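Long-range contacts in RmpA (Streptococcus mutans, PDB 3BJV), which probably serves as the IIA phosphocarrier component of a phosphoenolpyruvate-dependent phosphotransferase system for the uptake of ascorbate: residues Thr31-Ser36 / Arg77-Leu82; Pro56-Met61 / Val89-Gly94; Ser81-Thr86 / Gln98-Leu103. One frame throughout, in Å; residues are numbered along the deposited sequence.

Contact 1. Residues Thr31-Ser36 / Arg77-Leu82; sequences TPLIES and RDAFSL
The carbonyl oxygen of S36 is approached by the guanidinium of R77, whose NH1 gives it a weak hydrogen bond of 3.5 Å with an N-H...O angle of 149°. The oxygen sits at the edge of the guanidinium, near its plane. CG of R77 lies between its backbone N and carbonyl carbon (chi1 65°), and from there the chain runs extended to NE, which carries the guanidinium across to the last turn of 31-36. The hydroxyl of S36 finds its stronger partner elsewhere, in OD1 of N10. Backbone bonds of R77 to A38 and of L33 to V39 tie both segments to those loop residues.

Further along, the contact becomes apolar. L33 points its side chain at the strand, and its CD2 branch does the touching: it rests against CB of A79 at 3.8 Å and lies 3.7 Å from the carbonyl oxygen of F80. That oxygen is also hydrogen-bonded to OG of S12, so the methyl group packs beside a carbonyl satisfied by another residue. CG of L33 reaches as far as CB of S81, at 4.3 Å. The S81 hydroxyl is bonded to the backbone oxygen of S29, one turn before L33 in helix 22-36. F80 turns its ring to the other face of the sheet, onto helices 3-10 and 108-123.

Helix 22-36 is thereby seated on one layer of the alpha/beta sandwich by a buried leucine flanked by polar links. The positive group of R77 lies near the carbonyl of S36, towards the C-terminal end of the helix, consistent with a modest favourable interaction with the helix dipole; the bond is long and weak, so the buried packing of L33 probably matters more.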
ATOM      1  N   THR A  31     -17.543  -1.682 -13.125  1.00 10.53           N
ATOM      2  CA  THR A  31     -18.252  -1.662 -14.371  1.00 10.52           C
ATOM      3  C   THR A  31     -17.591  -0.720 -15.366  1.00  9.37           C
ATOM      4  O   THR A  31     -17.364  -1.095 -16.492  1.00  9.40           O
ATOM      5  CB  THR A  31     -19.710  -1.278 -14.112  1.00 11.08           C
ATOM      6  OG1 THR A  31     -20.442  -2.475 -13.866  1.00 13.17           O
ATOM      7  CG2 THR A  31     -20.294  -0.548 -15.335  1.00 10.66           C
ATOM      8  N   PRO A  32     -17.269   0.517 -14.960  1.00  8.93           N
ATOM      9  CA  PRO A  32     -16.585   1.370 -15.956  1.00  8.28           C
ATOM     10  C   PRO A  32     -15.345   0.756 -16.623  1.00  8.40           C
ATOM     11  O   PRO A  32     -15.113   1.026 -17.800  1.00  8.96           O
ATOM     12  CB  PRO A  32     -16.258   2.660 -15.173  1.00  7.62           C
ATOM     13  CG  PRO A  32     -17.198   2.664 -14.013  1.00  7.71           C
ATOM     14  CD  PRO A  32     -17.527   1.221 -13.687  1.00  8.81           C
ATOM     15  N   LEU A  33     -14.586  -0.055 -15.878  1.00  8.92           N
ATOM     16  CA  LEU A  33     -13.386  -0.756 -16.338  1.00 10.18           C
ATOM     17  C   LEU A  33     -13.638  -2.034 -17.172  1.00 11.10           C
ATOM     18  O   LEU A  33     -12.807  -2.425 -17.999  1.00 12.19           O
ATOM     19  CB  LEU A  33     -12.543  -1.175 -15.129  1.00 10.06           C
ATOM     20  CG  LEU A  33     -12.090  -0.059 -14.221  1.00 10.14           C
ATOM     21  CD1 LEU A  33     -11.224  -0.628 -13.069  1.00 10.91           C
ATOM     22  CD2 LEU A  33     -11.356   0.970 -15.071  1.00  8.48           C
ATOM     23  N   ILE A  34     -14.742  -2.717 -16.910  1.00 10.91           N
ATOM     24  CA  ILE A  34     -15.233  -3.714 -17.840  1.00 11.18           C
ATOM     25  C   ILE A  34     -15.611  -3.016 -19.193  1.00 12.42           C
ATOM     26  O   ILE A  34     -15.195  -3.469 -20.255  1.00 12.60           O
ATOM     27  CB  ILE A  34     -16.443  -4.427 -17.299  1.00  9.82           C
ATOM     28  CG1 ILE A  34     -16.078  -5.235 -16.062  1.00  9.31           C
ATOM     29  CG2 ILE A  34     -16.985  -5.291 -18.351  1.00  9.67           C
ATOM     30  CD1 ILE A  34     -17.271  -5.475 -15.138  1.00  7.94           C
ATOM     31  N   GLU A  35     -16.374  -1.923 -19.154  1.00 11.56           N
ATOM     32  CA  GLU A  35     -16.731  -1.258 -20.397  1.00 11.84           C
ATOM     33  C   GLU A  35     -15.515  -0.799 -21.221  1.00 11.92           C
ATOM     34  O   GLU A  35     -15.466  -0.980 -22.423  1.00 11.88           O
ATOM     35  CB  GLU A  35     -17.690  -0.116 -20.139  1.00 11.85           C
ATOM     36  CG  GLU A  35     -19.008  -0.576 -19.570  1.00 12.62           C
ATOM     37  CD  GLU A  35     -19.746   0.532 -18.838  1.00 17.18           C
ATOM     38  OE1 GLU A  35     -19.245   1.682 -18.739  1.00 18.72           O
ATOM     39  OE2 GLU A  35     -20.866   0.252 -18.362  1.00 20.76           O
ATOM     40  N   SER A  36     -14.500  -0.241 -20.579  1.00 12.01           N
ATOM     41  CA  SER A  36     -13.331   0.115 -21.338  1.00 11.19           C
ATOM     42  C   SER A  36     -12.467  -1.042 -21.767  1.00 11.00           C
ATOM     43  O   SER A  36     -11.589  -0.827 -22.583  1.00 12.14           O
ATOM     44  CB  SER A  36     -12.497   1.148 -20.587  1.00 11.01           C
ATOM     45  OG  SER A  36     -11.947   0.588 -19.436  1.00 12.99           O
ATOM     46  N   ARG A  77      -5.291  -4.566 -18.414  1.00 14.31           N
ATOM     47  CA  ARG A  77      -4.363  -3.468 -18.313  1.00 14.92           C
ATOM     48  C   ARG A  77      -4.599  -2.650 -17.045  1.00 13.01           C
ATOM     49  O   ARG A  77      -5.669  -2.755 -16.421  1.00 11.84           O
ATOM     50  CB  ARG A  77      -4.435  -2.604 -19.579  1.00 16.41           C
ATOM     51  CG  ARG A  77      -5.737  -1.923 -19.767  1.00 18.20           C
ATOM     52  CD  ARG A  77      -5.633  -1.022 -20.971  1.00 25.73           C
ATOM     53  NE  ARG A  77      -6.548   0.110 -20.823  1.00 27.45           N
ATOM     54  CZ  ARG A  77      -7.729   0.171 -21.432  1.00 28.93           C
ATOM     55  NH1 ARG A  77      -8.115  -0.850 -22.248  1.00 23.49           N
ATOM     56  NH2 ARG A  77      -8.495   1.256 -21.247  1.00 22.88           N
ATOM     57  N   ASP A  78      -3.566  -1.877 -16.679  1.00 10.91           N
ATOM     58  CA  ASP A  78      -3.560  -1.045 -15.445  1.00 10.11           C
ATOM     59  C   ASP A  78      -4.618   0.069 -15.566  1.00  8.63           C
ATOM     60  O   ASP A  78      -4.707   0.710 -16.578  1.00  8.23           O
ATOM     61  CB  ASP A  78      -2.175  -0.430 -15.212  1.00  9.19           C
ATOM     62  CG  ASP A  78      -1.164  -1.438 -14.826  1.00 12.37           C
ATOM     63  OD1 ASP A  78      -1.324  -2.157 -13.795  1.00 15.40           O
ATOM     64  OD2 ASP A  78      -0.191  -1.548 -15.575  1.00 15.29           O
ATOM     65  N   ALA A  79      -5.459   0.252 -14.570  1.00  8.55           N
ATOM     66  CA  ALA A  79      -6.525   1.286 -14.685  1.00  7.96           C
ATOM     67  C   ALA A  79      -7.108   1.502 -13.344  1.00  7.29           C
ATOM     68  O   ALA A  79      -6.883   0.679 -12.446  1.00  7.15           O
ATOM     69  CB  ALA A  79      -7.616   0.862 -15.680  1.00  6.95           C
ATOM     70  N   PHE A  80      -7.836   2.608 -13.224  1.00  6.66           N
ATOM     71  CA  PHE A  80      -8.515   3.009 -12.023  1.00  7.32           C
ATOM     72  C   PHE A  80      -9.900   3.511 -12.386  1.00  7.55           C
ATOM     73  O   PHE A  80     -10.088   4.007 -13.475  1.00  5.40           O
ATOM     74  CB  PHE A  80      -7.810   4.202 -11.368  1.00  7.37           C
ATOM     75  CG  PHE A  80      -6.386   3.973 -10.993  1.00  8.53           C
ATOM     76  CD1 PHE A  80      -5.352   4.335 -11.860  1.00 12.55           C
ATOM     77  CD2 PHE A  80      -6.055   3.473  -9.727  1.00 12.97           C
ATOM     78  CE1 PHE A  80      -4.022   4.153 -11.494  1.00 13.37           C
ATOM     79  CE2 PHE A  80      -4.690   3.315  -9.333  1.00 12.54           C
ATOM     80  CZ  PHE A  80      -3.700   3.668 -10.205  1.00 12.06           C
ATOM     81  N   SER A  81     -10.847   3.417 -11.439  1.00  7.97           N
ATOM     82  CA  SER A  81     -12.063   4.200 -11.499  1.00  8.66           C
ATOM     83  C   SER A  81     -12.333   4.921 -10.149  1.00  8.62           C
ATOM     84  O   SER A  81     -11.709   4.665  -9.152  1.00  9.30           O
ATOM     85  CB  SER A  81     -13.239   3.314 -11.848  1.00  9.09           C
ATOM     86  OG  SER A  81     -13.560   2.534 -10.716  1.00 13.98           O
ATOM     87  N   LEU A  82     -13.257   5.859 -10.152  1.00  8.56           N
ATOM     88  CA  LEU A  82     -13.650   6.541  -8.967  1.00  8.49           C
ATOM     89  C   LEU A  82     -15.153   6.745  -9.043  1.00  8.96           C
ATOM     90  O   LEU A  82     -15.691   7.297 -10.036  1.00  8.48           O
ATOM     91  CB  LEU A  82     -12.914   7.867  -8.835  1.00  8.20           C
ATOM     92  CG  LEU A  82     -13.019   8.540  -7.462  1.00  9.02           C
ATOM     93  CD1 LEU A  82     -11.752   9.291  -7.257  1.00 11.95           C
ATOM     94  CD2 LEU A  82     -14.225   9.483  -7.386  1.00  7.28           C
TER

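Contact 2. Residues Pro56-Met61 / Val89-Gly94; sequences PYYILM and VTFTDG
F91 is met by three side chains of the loop 56-61, mostly through carbon. Y58 and F91 approach edge to edge: CE2 of F91 lies near the plane of the tyrosine ring, 3.7 Å from its CE1, and Y58 OH lies 3.5 Å from F91 CE2, at the edge of the phenylalanine ring. Their side chains cross at about a right angle. CD1 of I59 comes to 3.8 Å from CG of F91, reached because CG1 stands anti to the carbonyl carbon (chi1 -62°). CG of P56 packs on CB of F91 at 3.9 Å.

The second kind sets proline carbons against oxygens. CG of P56 lies 3.4 Å from OD2 of D93 and almost equally near OD1, while CD of P56 is 3.6 Å from OG1 of T92. No hydrogen bond joins the two segments, and two polar ends have partners elsewhere: Y58 OH in T51 OG1, and D93 OD1 in the backbone N of K95, which makes an Asx turn.

Within 89-94 a type I turn from F91 to G94 is closed by G94 N to F91 O at 3.1 Å. F91 also meets W22 and V26 of helix 22-36 and V97 of strand 96-104, so the loop 56-61 adds a further side to its packing where helix and sheet meet, in the three-layer alpha/beta sandwich of the EIIA type 2 family.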
ATOM      1  N   PRO A  56     -13.479  -7.461   3.743  1.00 15.38           N
ATOM      2  CA  PRO A  56     -12.917  -6.368   2.941  1.00 14.58           C
ATOM      3  C   PRO A  56     -11.430  -6.327   3.180  1.00 13.86           C
ATOM      4  O   PRO A  56     -11.008  -6.296   4.307  1.00 14.63           O
ATOM      5  CB  PRO A  56     -13.550  -5.101   3.557  1.00 15.12           C
ATOM      6  CG  PRO A  56     -14.792  -5.566   4.305  1.00 14.75           C
ATOM      7  CD  PRO A  56     -14.467  -7.003   4.745  1.00 15.79           C
ATOM      8  N   TYR A  57     -10.621  -6.353   2.147  1.00 13.20           N
ATOM      9  CA  TYR A  57      -9.174  -6.246   2.343  1.00 12.90           C
ATOM     10  C   TYR A  57      -8.674  -4.923   1.710  1.00 11.64           C
ATOM     11  O   TYR A  57      -7.517  -4.823   1.331  1.00 11.29           O
ATOM     12  CB  TYR A  57      -8.431  -7.508   1.784  1.00 13.28           C
ATOM     13  CG  TYR A  57      -8.935  -7.917   0.407  1.00 14.12           C
ATOM     14  CD1 TYR A  57      -8.273  -7.515  -0.762  1.00 10.86           C
ATOM     15  CD2 TYR A  57     -10.146  -8.634   0.274  1.00 14.70           C
ATOM     16  CE1 TYR A  57      -8.762  -7.873  -2.030  1.00  8.04           C
ATOM     17  CE2 TYR A  57     -10.654  -8.948  -0.981  1.00 14.43           C
ATOM     18  CZ  TYR A  57      -9.948  -8.560  -2.130  1.00 12.50           C
ATOM     19  OH  TYR A  57     -10.496  -8.860  -3.356  1.00 13.20           O
ATOM     20  N   TYR A  58      -9.534  -3.897   1.618  1.00 11.36           N
ATOM     21  CA  TYR A  58      -9.172  -2.700   0.816  1.00 11.31           C
ATOM     22  C   TYR A  58      -9.762  -1.411   1.330  1.00 11.80           C
ATOM     23  O   TYR A  58      -9.856  -0.425   0.637  1.00 12.26           O
ATOM     24  CB  TYR A  58      -9.553  -2.924  -0.641  1.00 10.47           C
ATOM     25  CG  TYR A  58     -10.928  -3.599  -0.796  1.00 10.80           C
ATOM     26  CD1 TYR A  58     -12.140  -2.884  -0.561  1.00  9.19           C
ATOM     27  CD2 TYR A  58     -11.019  -4.927  -1.186  1.00  8.04           C
ATOM     28  CE1 TYR A  58     -13.402  -3.494  -0.723  1.00  8.25           C
ATOM     29  CE2 TYR A  58     -12.271  -5.546  -1.340  1.00 12.33           C
ATOM     30  CZ  TYR A  58     -13.451  -4.843  -1.109  1.00 12.10           C
ATOM     31  OH  TYR A  58     -14.665  -5.518  -1.262  1.00 11.80           O
ATOM     32  N   ILE A  59     -10.152  -1.396   2.577  1.00 13.58           N
ATOM     33  CA  ILE A  59     -10.715  -0.194   3.135  1.00 14.34           C
ATOM     34  C   ILE A  59      -9.577   0.477   3.878  1.00 15.94           C
ATOM     35  O   ILE A  59      -9.430   0.273   5.074  1.00 15.20           O
ATOM     36  CB  ILE A  59     -11.963  -0.518   4.032  1.00 14.00           C
ATOM     37  CG1 ILE A  59     -13.070  -1.166   3.166  1.00 14.91           C
ATOM     38  CG2 ILE A  59     -12.482   0.745   4.694  1.00 14.71           C
ATOM     39  CD1 ILE A  59     -14.261  -1.669   3.869  1.00 14.47           C
ATOM     40  N   LEU A  60      -8.781   1.277   3.151  1.00 17.80           N
ATOM     41  CA  LEU A  60      -7.549   1.876   3.698  1.00 20.68           C
ATOM     42  C   LEU A  60      -7.705   2.832   4.856  1.00 21.39           C
ATOM     43  O   LEU A  60      -6.876   2.848   5.770  1.00 21.00           O
ATOM     44  CB  LEU A  60      -6.724   2.588   2.626  1.00 21.21           C
ATOM     45  CG  LEU A  60      -5.737   1.721   1.837  1.00 24.42           C
ATOM     46  CD1 LEU A  60      -4.673   2.635   1.264  1.00 26.76           C
ATOM     47  CD2 LEU A  60      -5.133   0.494   2.609  1.00 24.47           C
ATOM     48  N   MET A  61      -8.751   3.638   4.790  1.00 22.82           N
ATOM     49  CA  MET A  61      -9.083   4.578   5.835  1.00 25.11           C
ATOM     50  C   MET A  61     -10.587   4.688   5.810  1.00 23.15           C
ATOM     51  O   MET A  61     -11.192   4.337   4.806  1.00 22.49           O
ATOM     52  CB  MET A  61      -8.398   5.934   5.599  1.00 25.14           C
ATOM     53  CG  MET A  61      -8.590   6.616   4.219  1.00 27.33           C
ATOM     54  SD  MET A  61      -7.778   8.297   4.112  1.00 33.31           S
ATOM     55  CE  MET A  61      -9.089   9.434   4.638  1.00 31.69           C
ATOM     56  N   VAL A  89     -22.506   3.060   2.371  1.00 12.74           N
ATOM     57  CA  VAL A  89     -22.964   1.682   2.468  1.00 12.32           C
ATOM     58  C   VAL A  89     -22.070   1.069   3.523  1.00 12.92           C
ATOM     59  O   VAL A  89     -20.938   1.537   3.694  1.00 13.20           O
ATOM     60  CB  VAL A  89     -22.802   0.842   1.109  1.00 11.47           C
ATOM     61  CG1 VAL A  89     -23.826   1.236   0.098  1.00  9.24           C
ATOM     62  CG2 VAL A  89     -21.396   0.966   0.512  1.00 10.29           C
ATOM     63  N   THR A  90     -22.550   0.024   4.204  1.00 13.23           N
ATOM     64  CA  THR A  90     -21.792  -0.657   5.241  1.00 13.78           C
ATOM     65  C   THR A  90     -21.195  -1.946   4.693  1.00 15.15           C
ATOM     66  O   THR A  90     -21.912  -2.772   4.148  1.00 16.29           O
ATOM     67  CB  THR A  90     -22.668  -0.956   6.462  1.00 14.02           C
ATOM     68  OG1 THR A  90     -23.397   0.229   6.843  1.00 14.62           O
ATOM     69  CG2 THR A  90     -21.812  -1.381   7.632  1.00 12.19           C
ATOM     70  N   PHE A  91     -19.885  -2.096   4.770  1.00 15.88           N
ATOM     71  CA  PHE A  91     -19.241  -3.375   4.400  1.00 19.21           C
ATOM     72  C   PHE A  91     -19.332  -4.440   5.515  1.00 21.17           C
ATOM     73  O   PHE A  91     -19.771  -4.137   6.625  1.00 23.05           O
ATOM     74  CB  PHE A  91     -17.785  -3.147   3.960  1.00 18.34           C
ATOM     75  CG  PHE A  91     -17.651  -2.760   2.511  1.00 17.84           C
ATOM     76  CD1 PHE A  91     -18.108  -1.517   2.053  1.00 17.28           C
ATOM     77  CD2 PHE A  91     -17.117  -3.655   1.587  1.00 15.81           C
ATOM     78  CE1 PHE A  91     -17.998  -1.166   0.682  1.00 18.13           C
ATOM     79  CE2 PHE A  91     -16.989  -3.314   0.239  1.00 15.27           C
ATOM     80  CZ  PHE A  91     -17.434  -2.069  -0.222  1.00 14.78           C
ATOM     81  N   THR A  92     -18.932  -5.678   5.244  1.00 23.36           N
ATOM     82  CA  THR A  92     -19.221  -6.791   6.188  1.00 24.96           C
ATOM     83  C   THR A  92     -18.530  -6.659   7.555  1.00 26.06           C
ATOM     84  O   THR A  92     -19.023  -7.229   8.541  1.00 27.42           O
ATOM     85  CB  THR A  92     -18.993  -8.230   5.586  1.00 25.19           C
ATOM     86  OG1 THR A  92     -17.809  -8.264   4.767  1.00 26.01           O
ATOM     87  CG2 THR A  92     -20.169  -8.658   4.747  1.00 24.39           C
ATOM     88  N   ASP A  93     -17.433  -5.896   7.623  1.00 26.24           N
ATOM     89  CA  ASP A  93     -16.675  -5.691   8.880  1.00 26.77           C
ATOM     90  C   ASP A  93     -17.157  -4.514   9.749  1.00 26.03           C
ATOM     91  O   ASP A  93     -16.428  -4.085  10.675  1.00 25.90           O
ATOM     92  CB  ASP A  93     -15.168  -5.520   8.586  1.00 27.12           C
ATOM     93  CG  ASP A  93     -14.898  -4.439   7.569  1.00 30.03           C
ATOM     94  OD1 ASP A  93     -15.871  -3.775   7.124  1.00 34.44           O
ATOM     95  OD2 ASP A  93     -13.718  -4.244   7.203  1.00 34.16           O
ATOM     96  N   GLY A  94     -18.342  -3.986   9.408  1.00 25.34           N
ATOM     97  CA  GLY A  94     -18.940  -2.796  10.040  1.00 24.25           C
ATOM     98  C   GLY A  94     -18.454  -1.463   9.498  1.00 24.08           C
ATOM     99  O   GLY A  94     -18.804  -0.415  10.009  1.00 23.53           O
TER

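Contact 3. Residues Ser81-Thr86 / Gln98-Leu103; sequences SLVTLT and QVLLAL
L85 and Q98 stand at one end of an antiparallel strand pair, 79-85 with 96-104, in the mixed sheet at the centre of the alpha/beta sandwich. The leucine can be followed outwards. Its CB lies 3.8 Å from the carbonyl oxygen of Q98, the same oxygen that accepts the backbone N-H of L85. CG swings to the side of the backbone N, away from the carbonyl carbon (chi1 -56°), which turns the chain across the neighbouring strand; it stays close to Q98 O, at 3.9 Å, and already lies near CD1 of L100. At the tip, CD1 meets CD1 of L100 at 4.0 Å, the two leucines crossing at a slant.

L100 is thus the meeting point for two residues of the other strand. V83 lies beside it on the same face, pointing the same way, with CG1 near that same CD1 methyl. This face looks onto helix 22-36, where V83 touches S29 and L100 touches both A25 and S29. V83 and L100 form a hydrogen-bonded pair joined in both directions; L100 N reaches V83 O at 2.7 Å and is almost straight, at 176°.

On the other face T84 and V99 make the adjoining non-hydrogen-bonded pair. Their side chains run alongside one another, CG2 of T84 standing 4.1 Å from CG1 of V99. V99 packs on helix 128-133, while the T84 hydroxyl bonds to the backbone N of G16 on the parallel strand 13-17. L82 and L101 add a contact of their CD1 methyls at 4.0 Å.

Towards the far end, S81 N donates to A102 O at 3.0 Å. There the carbonyl of S81 takes a CA-H...O contact from L101, with CA of L101 3.1 Å from S81 O and an angle of 145° at the hydrogen.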
ATOM      1  N   SER A  81     -10.847   3.417 -11.439  1.00  7.97           N
ATOM      2  CA  SER A  81     -12.063   4.200 -11.499  1.00  8.66           C
ATOM      3  C   SER A  81     -12.333   4.921 -10.149  1.00  8.62           C
ATOM      4  O   SER A  81     -11.709   4.665  -9.152  1.00  9.30           O
ATOM      5  CB  SER A  81     -13.239   3.314 -11.848  1.00  9.09           C
ATOM      6  OG  SER A  81     -13.560   2.534 -10.716  1.00 13.98           O
ATOM      7  N   LEU A  82     -13.257   5.859 -10.152  1.00  8.56           N
ATOM      8  CA  LEU A  82     -13.650   6.541  -8.967  1.00  8.49           C
ATOM      9  C   LEU A  82     -15.153   6.745  -9.043  1.00  8.96           C
ATOM     10  O   LEU A  82     -15.691   7.297 -10.036  1.00  8.48           O
ATOM     11  CB  LEU A  82     -12.914   7.867  -8.835  1.00  8.20           C
ATOM     12  CG  LEU A  82     -13.019   8.540  -7.462  1.00  9.02           C
ATOM     13  CD1 LEU A  82     -11.752   9.291  -7.257  1.00 11.95           C
ATOM     14  CD2 LEU A  82     -14.225   9.483  -7.386  1.00  7.28           C
ATOM     15  N   VAL A  83     -15.815   6.287  -7.983  1.00  9.05           N
ATOM     16  CA  VAL A  83     -17.254   6.353  -7.840  1.00  8.27           C
ATOM     17  C   VAL A  83     -17.503   7.001  -6.460  1.00  8.49           C
ATOM     18  O   VAL A  83     -16.836   6.625  -5.487  1.00  8.99           O
ATOM     19  CB  VAL A  83     -17.853   4.919  -7.875  1.00  8.73           C
ATOM     20  CG1 VAL A  83     -19.217   4.848  -7.137  1.00  9.67           C
ATOM     21  CG2 VAL A  83     -17.974   4.366  -9.330  1.00  6.15           C
ATOM     22  N   THR A  84     -18.451   7.939  -6.371  1.00  7.40           N
ATOM     23  CA  THR A  84     -18.905   8.488  -5.082  1.00  6.97           C
ATOM     24  C   THR A  84     -20.380   8.160  -4.931  1.00  8.09           C
ATOM     25  O   THR A  84     -21.110   8.178  -5.893  1.00  8.66           O
ATOM     26  CB  THR A  84     -18.756  10.005  -5.019  1.00  6.94           C
ATOM     27  OG1 THR A  84     -19.478  10.605  -6.094  1.00  7.59           O
ATOM     28  CG2 THR A  84     -17.254  10.445  -5.093  1.00  5.36           C
ATOM     29  N   LEU A  85     -20.788   7.777  -3.737  1.00  9.06           N
ATOM     30  CA  LEU A  85     -22.192   7.476  -3.391  1.00 10.45           C
ATOM     31  C   LEU A  85     -22.893   8.685  -2.721  1.00 11.54           C
ATOM     32  O   LEU A  85     -22.229   9.543  -2.089  1.00 11.37           O
ATOM     33  CB  LEU A  85     -22.241   6.256  -2.421  1.00  9.42           C
ATOM     34  CG  LEU A  85     -21.558   4.999  -2.958  1.00  8.58           C
ATOM     35  CD1 LEU A  85     -21.495   4.037  -1.907  1.00  9.31           C
ATOM     36  CD2 LEU A  85     -22.376   4.399  -4.092  1.00 12.69           C
ATOM     37  N   THR A  86     -24.230   8.695  -2.780  1.00 12.18           N
ATOM     38  CA  THR A  86     -24.992   9.762  -2.141  1.00 13.24           C
ATOM     39  C   THR A  86     -25.190   9.509  -0.637  1.00 14.85           C
ATOM     40  O   THR A  86     -25.348  10.459   0.147  1.00 15.17           O
ATOM     41  CB  THR A  86     -26.320  10.002  -2.858  1.00 13.64           C
ATOM     42  OG1 THR A  86     -27.032   8.762  -2.971  1.00 12.70           O
ATOM     43  CG2 THR A  86     -26.060  10.608  -4.294  1.00 12.78           C
ATOM     44  N   GLN A  98     -18.189   5.658   1.431  1.00 12.84           N
ATOM     45  CA  GLN A  98     -18.859   6.561   0.520  1.00 12.25           C
ATOM     46  C   GLN A  98     -18.117   6.839  -0.796  1.00 11.26           C
ATOM     47  O   GLN A  98     -18.700   7.319  -1.744  1.00  9.24           O
ATOM     48  CB  GLN A  98     -19.202   7.859   1.220  1.00 12.01           C
ATOM     49  CG  GLN A  98     -20.387   8.493   0.539  1.00 16.11           C
ATOM     50  CD  GLN A  98     -21.000   9.624   1.338  1.00 19.99           C
ATOM     51  OE1 GLN A  98     -22.037  10.171   0.947  1.00 18.86           O
ATOM     52  NE2 GLN A  98     -20.376   9.962   2.484  1.00 18.26           N
ATOM     53  N   VAL A  99     -16.809   6.560  -0.836  1.00 12.28           N
ATOM     54  CA  VAL A  99     -16.008   6.776  -2.053  1.00 11.83           C
ATOM     55  C   VAL A  99     -15.310   5.476  -2.444  1.00 11.60           C
ATOM     56  O   VAL A  99     -14.668   4.844  -1.603  1.00 11.55           O
ATOM     57  CB  VAL A  99     -14.966   7.913  -1.904  1.00 12.01           C
ATOM     58  CG1 VAL A  99     -14.325   8.237  -3.244  1.00 10.86           C
ATOM     59  CG2 VAL A  99     -15.596   9.172  -1.288  1.00 13.37           C
ATOM     60  N   LEU A 100     -15.436   5.082  -3.716  1.00 11.08           N
ATOM     61  CA  LEU A 100     -14.783   3.860  -4.186  1.00 10.98           C
ATOM     62  C   LEU A 100     -13.829   4.130  -5.347  1.00 10.52           C
ATOM     63  O   LEU A 100     -14.201   4.713  -6.367  1.00 11.66           O
ATOM     64  CB  LEU A 100     -15.784   2.725  -4.500  1.00 10.62           C
ATOM     65  CG  LEU A 100     -16.731   2.399  -3.372  1.00  9.89           C
ATOM     66  CD1 LEU A 100     -18.100   2.986  -3.683  1.00  9.96           C
ATOM     67  CD2 LEU A 100     -16.840   0.907  -3.240  1.00  9.80           C
ATOM     68  N   LEU A 101     -12.578   3.753  -5.143  1.00  9.95           N
ATOM     69  CA  LEU A 101     -11.580   3.862  -6.159  1.00  9.60           C
ATOM     70  C   LEU A 101     -11.085   2.433  -6.499  1.00 10.53           C
ATOM     71  O   LEU A 101     -10.254   1.868  -5.780  1.00 10.24           O
ATOM     72  CB  LEU A 101     -10.464   4.804  -5.711  1.00  8.68           C
ATOM     73  CG  LEU A 101      -9.709   5.594  -6.794  1.00  7.39           C
ATOM     74  CD1 LEU A 101      -8.916   6.760  -6.136  1.00  8.89           C
ATOM     75  CD2 LEU A 101      -8.763   4.663  -7.565  1.00  2.00           C
ATOM     76  N   ALA A 102     -11.667   1.848  -7.546  1.00  9.97           N
ATOM     77  CA  ALA A 102     -11.298   0.516  -8.009  1.00 10.22           C
ATOM     78  C   ALA A 102      -9.980   0.563  -8.741  1.00 10.67           C
ATOM     79  O   ALA A 102      -9.650   1.518  -9.428  1.00 11.84           O
ATOM     80  CB  ALA A 102     -12.324  -0.043  -8.884  1.00  9.43           C
ATOM     81  N   LEU A 103      -9.241  -0.508  -8.610  1.00 11.16           N
ATOM     82  CA  LEU A 103      -7.872  -0.527  -8.985  1.00 11.14           C
ATOM     83  C   LEU A 103      -7.725  -1.746  -9.860  1.00 10.66           C
ATOM     84  O   LEU A 103      -8.116  -2.852  -9.421  1.00 11.27           O
ATOM     85  CB  LEU A 103      -7.076  -0.713  -7.668  1.00 11.79           C
ATOM     86  CG  LEU A 103      -5.598  -1.127  -7.581  1.00 13.14           C
ATOM     87  CD1 LEU A 103      -4.793  -0.515  -8.779  1.00 14.56           C
ATOM     88  CD2 LEU A 103      -5.060  -0.612  -6.241  1.00 10.39           C
TER

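How the contacts relate
From the N terminus, helix 22-36 supplies the first half of contact 1, which closes a loop of 40 intervening residues on reaching strand 79-85. Contact 2 starts inside that loop, at 56-61, and closes after it, at 89-94, so contacts 1 and 2 cross without touching, on opposite sides of the chain's centre. Contact 3 opens where contact 1 ends, sharing S81 and L82, and closes a short loop of 11 residues after crossing contact 2. None nests in another. Together they tie helix 22-36, the loop before strand 63-65 and three strands of the sheet; F80 packs on L101, and F91 CZ lies 4.3 Å from L100 CD2.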